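Long-range contacts in Lmo2349 protein (Listeria monocytogenes, PDB 4GVO), which probably binds L-cystine or related amino acids outside the membrane and delivers them to an ABC transporter for uptake: residues 8-13 / 48-53; 114-119 / 142-147. All coordinates share one frame; numbering follows the deposited sequence.

Contact 1 of 2, residues 8-13 / 48-53; sequences VQTITV and GYKFKF. With NA (sodium ion), chain D.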
loop_
_atom_site.group_PDB
_atom_site.type_symbol
_atom_site.label_atom_id
_atom_site.label_comp_id
_atom_site.label_asym_id
_atom_site.label_seq_id
_atom_site.Cartn_x
_atom_site.Cartn_y
_atom_site.Cartn_z
ATOM N N VAL A 8 30.680 3.076 -3.224
ATOM C CA VAL A 8 29.181 3.289 -3.172
ATOM C C VAL A 8 28.418 2.143 -3.867
ATOM O O VAL A 8 28.677 1.840 -5.033
ATOM C CB VAL A 8 28.741 4.672 -3.737
ATOM C CG1 VAL A 8 27.223 4.856 -3.669
ATOM C CG2 VAL A 8 29.462 5.811 -3.003
ATOM N N GLN A 9 27.477 1.512 -3.150
ATOM C CA GLN A 9 26.673 0.414 -3.712
ATOM C C GLN A 9 25.343 0.935 -4.260
ATOM O O GLN A 9 24.599 1.616 -3.565
ATOM C CB GLN A 9 26.386 -0.638 -2.641
ATOM C CG GLN A 9 25.720 -1.916 -3.166
ATOM C CD GLN A 9 25.377 -2.929 -2.073
ATOM O OE1 GLN A 9 25.935 -2.890 -0.976
ATOM N NE2 GLN A 9 24.452 -3.849 -2.378
ATOM N N THR A 10 25.020 0.570 -5.506
ATOM C CA THR A 10 23.727 0.939 -6.109
ATOM C C THR A 10 22.671 -0.048 -5.667
ATOM O O THR A 10 22.841 -1.259 -5.777
ATOM C CB THR A 10 23.799 0.969 -7.647
ATOM O OG1 THR A 10 24.795 1.926 -8.011
ATOM C CG2 THR A 10 22.473 1.337 -8.253
ATOM N N ILE A 11 21.562 0.497 -5.181
ATOM C CA ILE A 11 20.423 -0.278 -4.700
ATOM C C ILE A 11 19.257 0.053 -5.597
ATOM O O ILE A 11 18.941 1.210 -5.779
ATOM C CB ILE A 11 20.078 0.124 -3.231
ATOM C CG1 ILE A 11 21.292 -0.109 -2.308
ATOM C CG2 ILE A 11 18.841 -0.594 -2.754
ATOM C CD1 ILE A 11 21.892 -1.517 -2.359
ATOM N N THR A 12 18.629 -0.974 -6.150
ATOM C CA THR A 12 17.452 -0.808 -6.990
ATOM C C THR A 12 16.179 -1.037 -6.193
ATOM O O THR A 12 16.005 -2.070 -5.558
ATOM C CB THR A 12 17.489 -1.740 -8.210
ATOM O OG1 THR A 12 18.706 -1.455 -8.940
ATOM C CG2 THR A 12 16.295 -1.530 -9.138
ATOM N N VAL A 13 15.346 -0.023 -6.193
ATOM C CA VAL A 13 14.078 -0.005 -5.467
ATOM C C VAL A 13 12.922 -0.167 -6.427
ATOM O O VAL A 13 12.689 0.689 -7.286
ATOM C CB VAL A 13 13.931 1.343 -4.704
ATOM C CG1 VAL A 13 12.655 1.359 -3.866
ATOM C CG2 VAL A 13 15.162 1.628 -3.834
ATOM N N GLY A 48 27.042 5.538 1.712
ATOM C CA GLY A 48 27.611 4.338 1.100
ATOM C C GLY A 48 26.712 3.664 0.083
ATOM O O GLY A 48 27.065 2.635 -0.486
ATOM N N TYR A 49 25.538 4.243 -0.165
ATOM C CA TYR A 49 24.575 3.628 -1.047
ATOM C C TYR A 49 24.029 4.702 -2.005
ATOM O O TYR A 49 23.979 5.881 -1.658
ATOM C CB TYR A 49 23.420 3.042 -0.248
ATOM C CG TYR A 49 23.821 1.874 0.618
ATOM C CD1 TYR A 49 23.892 0.588 0.091
ATOM C CD2 TYR A 49 24.184 2.049 1.931
ATOM C CE1 TYR A 49 24.276 -0.498 0.874
ATOM C CE2 TYR A 49 24.560 0.967 2.726
ATOM C CZ TYR A 49 24.575 -0.311 2.196
ATOM O OH TYR A 49 24.935 -1.388 2.957
ATOM N N LYS A 50 23.603 4.271 -3.181
ATOM C CA LYS A 50 22.878 5.122 -4.138
ATOM C C LYS A 50 21.627 4.364 -4.495
ATOM O O LYS A 50 21.706 3.269 -4.961
ATOM C CB LYS A 50 23.718 5.384 -5.409
ATOM C CG LYS A 50 23.078 6.287 -6.463
ATOM C CD LYS A 50 23.830 6.222 -7.804
ATOM C CE LYS A 50 23.169 5.275 -8.826
ATOM N NZ LYS A 50 24.149 4.398 -9.538
ATOM N N PHE A 51 20.481 4.983 -4.309
ATOM C CA PHE A 51 19.198 4.325 -4.560
ATOM C C PHE A 51 18.677 4.798 -5.897
ATOM O O PHE A 51 18.627 6.001 -6.181
ATOM C CB PHE A 51 18.190 4.646 -3.457
ATOM C CG PHE A 51 18.485 3.988 -2.134
ATOM C CD1 PHE A 51 19.535 4.404 -1.326
ATOM C CD2 PHE A 51 17.685 2.942 -1.645
ATOM C CE1 PHE A 51 19.805 3.795 -0.111
ATOM C CE2 PHE A 51 17.966 2.360 -0.413
ATOM C CZ PHE A 51 19.006 2.819 0.360
ATOM N N LYS A 52 18.258 3.854 -6.706
ATOM C CA LYS A 52 17.594 4.161 -7.936
ATOM C C LYS A 52 16.295 3.375 -8.025
ATOM O O LYS A 52 16.181 2.331 -7.427
ATOM C CB LYS A 52 18.462 3.818 -9.107
ATOM C CG LYS A 52 18.790 2.391 -9.245
ATOM C CD LYS A 52 19.722 2.153 -10.429
ATOM C CE LYS A 52 19.081 2.505 -11.768
ATOM N NZ LYS A 52 19.992 2.197 -12.895
ATOM N N PHE A 53 15.345 3.875 -8.803
ATOM C CA PHE A 53 14.057 3.241 -8.898
ATOM C C PHE A 53 13.917 2.418 -10.178
ATOM O O PHE A 53 14.476 2.740 -11.227
ATOM C CB PHE A 53 12.944 4.299 -8.829
ATOM C CG PHE A 53 12.903 5.035 -7.525
ATOM C CD1 PHE A 53 12.293 4.476 -6.405
ATOM C CD2 PHE A 53 13.532 6.265 -7.391
ATOM C CE1 PHE A 53 12.264 5.168 -5.220
ATOM C CE2 PHE A 53 13.530 6.936 -6.187
ATOM C CZ PHE A 53 12.884 6.384 -5.106
HETATM NA NA NA D . 23.050 7.566 -0.588
HETATM O O HOH W 1 24.713 -3.783 1.811
HETATM O O HOH W 2 24.225 9.423 -1.225
#
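The carbonyl oxygen of K50 receives the backbone N of I11 at 2.8 Å. It is one rung of a parallel ladder in which Q9 to V13 run beside Y49 to F53, with the N-H groups of Q9, K50, I11, K52 and V13 bonding in turn across the gap. At the start of the ladder Q9 N bonds to G48 O.

On the face carrying T10, T12, K50 and K52, the chain of K50 bends at its last two torsions and curls back, bringing NZ to T10 OG1 at 3.0 Å. The methyl CG2 of T10 also lies 3.6 Å from CD of K52, so the threonine is flanked by two lysine chains. The other face is largely apolar, with Q9 and the Y49 hydroxyl at its N-terminal end. I11 sits with CB over one face of the F51 ring, while V13 CG2 meets the edge of that ring in its plane, 3.6 Å from CD2. With CG1 beside its backbone N (chi1 -59°), I11 sends this branch to Y49 CD1 at 3.6 Å. A water joins Y49 OH to Q9 OE1, lying in the plane of the tyrosine ring. Helices 34-44 and 207-222 cover this side.

Y49 O points elsewhere, to a sodium ion 2.2 Å away. By sharing ligands from D43, in the last turn of helix 34-44, from L46 just after it and from Y49, the sodium ties the start of the strand to the preceding helix end, a link that F51 N reinforces by bonding to D43 OD2, and it probably polarises the Y49 carbonyl.

Contact 2 of 2, residues 114-119 / 142-147; sequences KDLAGK and NNFEIA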
loop_
_atom_site.group_PDB
_atom_site.type_symbol
_atom_site.label_atom_id
_atom_site.label_comp_id
_atom_site.label_asym_id
_atom_site.label_seq_id
_atom_site.Cartn_x
_atom_site.Cartn_y
_atom_site.Cartn_z
ATOM N N LYS A 114 -20.192 -10.672 6.743
ATOM C CA LYS A 114 -21.325 -11.590 6.541
ATOM C C LYS A 114 -22.345 -10.968 5.562
ATOM O O LYS A 114 -23.018 -11.700 4.831
ATOM C CB LYS A 114 -22.002 -11.950 7.871
ATOM C CG LYS A 114 -21.118 -12.716 8.846
ATOM C CD LYS A 114 -21.800 -12.951 10.193
ATOM C CE LYS A 114 -20.798 -13.481 11.168
ATOM N NZ LYS A 114 -20.221 -14.746 10.637
ATOM N N ASP A 115 -22.408 -9.634 5.488
ATOM C CA ASP A 115 -23.313 -8.938 4.600
ATOM C C ASP A 115 -22.890 -9.001 3.142
ATOM O O ASP A 115 -23.605 -8.509 2.276
ATOM C CB ASP A 115 -23.497 -7.482 5.018
ATOM C CG ASP A 115 -23.947 -7.285 6.477
ATOM O OD1 ASP A 115 -24.563 -8.181 7.094
ATOM O OD2 ASP A 115 -23.659 -6.170 7.030
ATOM N N LEU A 116 -21.732 -9.579 2.855
ATOM C CA LEU A 116 -21.294 -9.804 1.498
ATOM C C LEU A 116 -21.856 -11.053 0.850
ATOM O O LEU A 116 -21.591 -11.273 -0.317
ATOM C CB LEU A 116 -19.750 -9.902 1.448
ATOM C CG LEU A 116 -18.993 -8.666 1.949
ATOM C CD1 LEU A 116 -17.501 -9.010 1.997
ATOM C CD2 LEU A 116 -19.236 -7.506 1.008
ATOM N N ALA A 117 -22.673 -11.831 1.560
ATOM C CA ALA A 117 -23.185 -13.054 0.990
ATOM C C ALA A 117 -23.890 -12.767 -0.332
ATOM O O ALA A 117 -24.776 -11.881 -0.400
ATOM C CB ALA A 117 -24.127 -13.737 1.964
ATOM N N GLY A 118 -23.502 -13.491 -1.389
ATOM C CA GLY A 118 -24.097 -13.327 -2.720
ATOM C C GLY A 118 -23.647 -12.113 -3.510
ATOM O O GLY A 118 -24.192 -11.852 -4.556
ATOM N N LYS A 119 -22.683 -11.369 -2.976
ATOM C CA LYS A 119 -22.202 -10.140 -3.561
ATOM C C LYS A 119 -20.798 -10.316 -4.137
ATOM O O LYS A 119 -20.210 -11.384 -4.071
ATOM C CB LYS A 119 -22.244 -9.004 -2.528
ATOM C CG LYS A 119 -23.716 -8.679 -2.214
ATOM C CD LYS A 119 -23.880 -7.471 -1.342
ATOM C CE LYS A 119 -25.340 -7.048 -1.297
ATOM N NZ LYS A 119 -25.562 -5.728 -0.650
ATOM N N ASN A 142 -17.185 -19.736 1.258
ATOM C CA ASN A 142 -17.132 -19.282 -0.123
ATOM C C ASN A 142 -18.451 -18.649 -0.542
ATOM O O ASN A 142 -18.962 -18.917 -1.632
ATOM C CB ASN A 142 -16.814 -20.434 -1.089
ATOM C CG ASN A 142 -16.363 -19.941 -2.466
ATOM O OD1 ASN A 142 -15.562 -19.045 -2.545
ATOM N ND2 ASN A 142 -16.841 -20.573 -3.547
ATOM N N ASN A 143 -18.978 -17.779 0.312
ATOM C CA ASN A 143 -20.301 -17.235 0.075
ATOM C C ASN A 143 -20.331 -15.898 -0.675
ATOM O O ASN A 143 -21.419 -15.364 -0.879
ATOM C CB ASN A 143 -21.163 -17.202 1.361
ATOM C CG ASN A 143 -20.762 -16.125 2.330
ATOM O OD1 ASN A 143 -19.673 -15.591 2.248
ATOM N ND2 ASN A 143 -21.631 -15.870 3.330
ATOM N N PHE A 144 -19.168 -15.356 -1.048
ATOM C CA PHE A 144 -19.094 -14.216 -1.904
ATOM C C PHE A 144 -18.079 -14.438 -3.010
ATOM O O PHE A 144 -17.384 -15.445 -3.024
ATOM C CB PHE A 144 -18.938 -12.878 -1.155
ATOM C CG PHE A 144 -17.694 -12.718 -0.343
ATOM C CD1 PHE A 144 -16.604 -12.098 -0.877
ATOM C CD2 PHE A 144 -17.661 -13.092 1.001
ATOM C CE1 PHE A 144 -15.474 -11.870 -0.140
ATOM C CE2 PHE A 144 -16.517 -12.870 1.759
ATOM C CZ PHE A 144 -15.414 -12.264 1.176
ATOM N N GLU A 145 -18.052 -13.527 -3.965
ATOM C CA GLU A 145 -17.137 -13.559 -5.117
ATOM C C GLU A 145 -16.092 -12.499 -4.932
ATOM O O GLU A 145 -16.444 -11.379 -4.611
ATOM C CB GLU A 145 -17.897 -13.286 -6.430
ATOM C CG GLU A 145 -16.969 -13.253 -7.636
ATOM C CD GLU A 145 -17.678 -12.939 -8.943
ATOM O OE1 GLU A 145 -18.923 -12.812 -8.947
ATOM O OE2 GLU A 145 -16.964 -12.876 -9.979
ATOM N N ILE A 146 -14.817 -12.851 -5.171
ATOM C CA ILE A 146 -13.719 -11.918 -5.176
ATOM C C ILE A 146 -13.207 -11.842 -6.627
ATOM O O ILE A 146 -12.901 -12.866 -7.261
ATOM C CB ILE A 146 -12.554 -12.314 -4.241
ATOM C CG1 ILE A 146 -13.006 -12.344 -2.776
ATOM C CG2 ILE A 146 -11.402 -11.335 -4.373
ATOM C CD1 ILE A 146 -12.038 -12.976 -1.789
ATOM N N ALA A 147 -13.149 -10.618 -7.123
ATOM C CA ALA A 147 -12.631 -10.337 -8.461
ATOM C C ALA A 147 -11.537 -9.300 -8.372
ATOM O O ALA A 147 -11.394 -8.598 -7.386
ATOM C CB ALA A 147 -13.753 -9.825 -9.358
#
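L116 lies across one face of the F144 ring, its methyl CD1 3.9 Å from the centroid and only 10° off the ring normal. This is a CH-pi contact over the middle of the ring, and L116 CB extends the overlap to the rim, 3.8 Å from F144 CD2. The phenylalanine takes a first torsion of 63°, which sets CG between its own backbone N and carbonyl carbon and turns one face of the ring to the leucine. Both side chains are buried, with V121 against the phenylalanine side chain and I110 and A167 against the leucine.

Two backbone bonds hold the segments together beside this apolar pair. G118 N gives its hydrogen to N143 O at 2.8 Å, almost linearly (175°), and E145 N reaches K119 O at 3.0 Å. Between them, F144 CB approaches both L116 O and K119 O. A type II turn from L116 to K119, closed by K119 N bonding to L116 O, presents G118 N to the asparagine carbonyl; G118 has the positive phi expected at the third position of such a turn. N143 lays its amide nitrogen ND2 against A117 CB at 3.6 Å, while its OD1 accepts from Q140 NE2 just before the segment.

From K119 O onward the pairing becomes regular, as E145 and A147 bond to V121 and A147 also to T123. The turn thus leads into strand 120-123, which pairs in parallel with 145-148 after helix 128-139: the beta-alpha-beta unit typical of the alpha/beta lobes of periplasmic binding proteins.

In the fold
Contacts 1 and 2 stand on opposite sides of the chain's centre, their own centres 44 Å apart and their nearest atoms about 26 Å apart. They come in series along the chain, 8-13 / 48-53 closing before 114-119 / 142-147 opens, and they share no sheet: strands 9-15 and 49-55 belong to the large mixed sheet, strands 120-123 and 145-148 to a separate parallel pair. This fits the two-lobed fold of family 3 solute-binding proteins, with one parallel pairing towards each far end and the ligand held between. The first crossover passes through short strands 18-19, 23-25 and 31-32 before helix 34-44, the second through helix 128-139, so a broadly similar design probably serves both lobes.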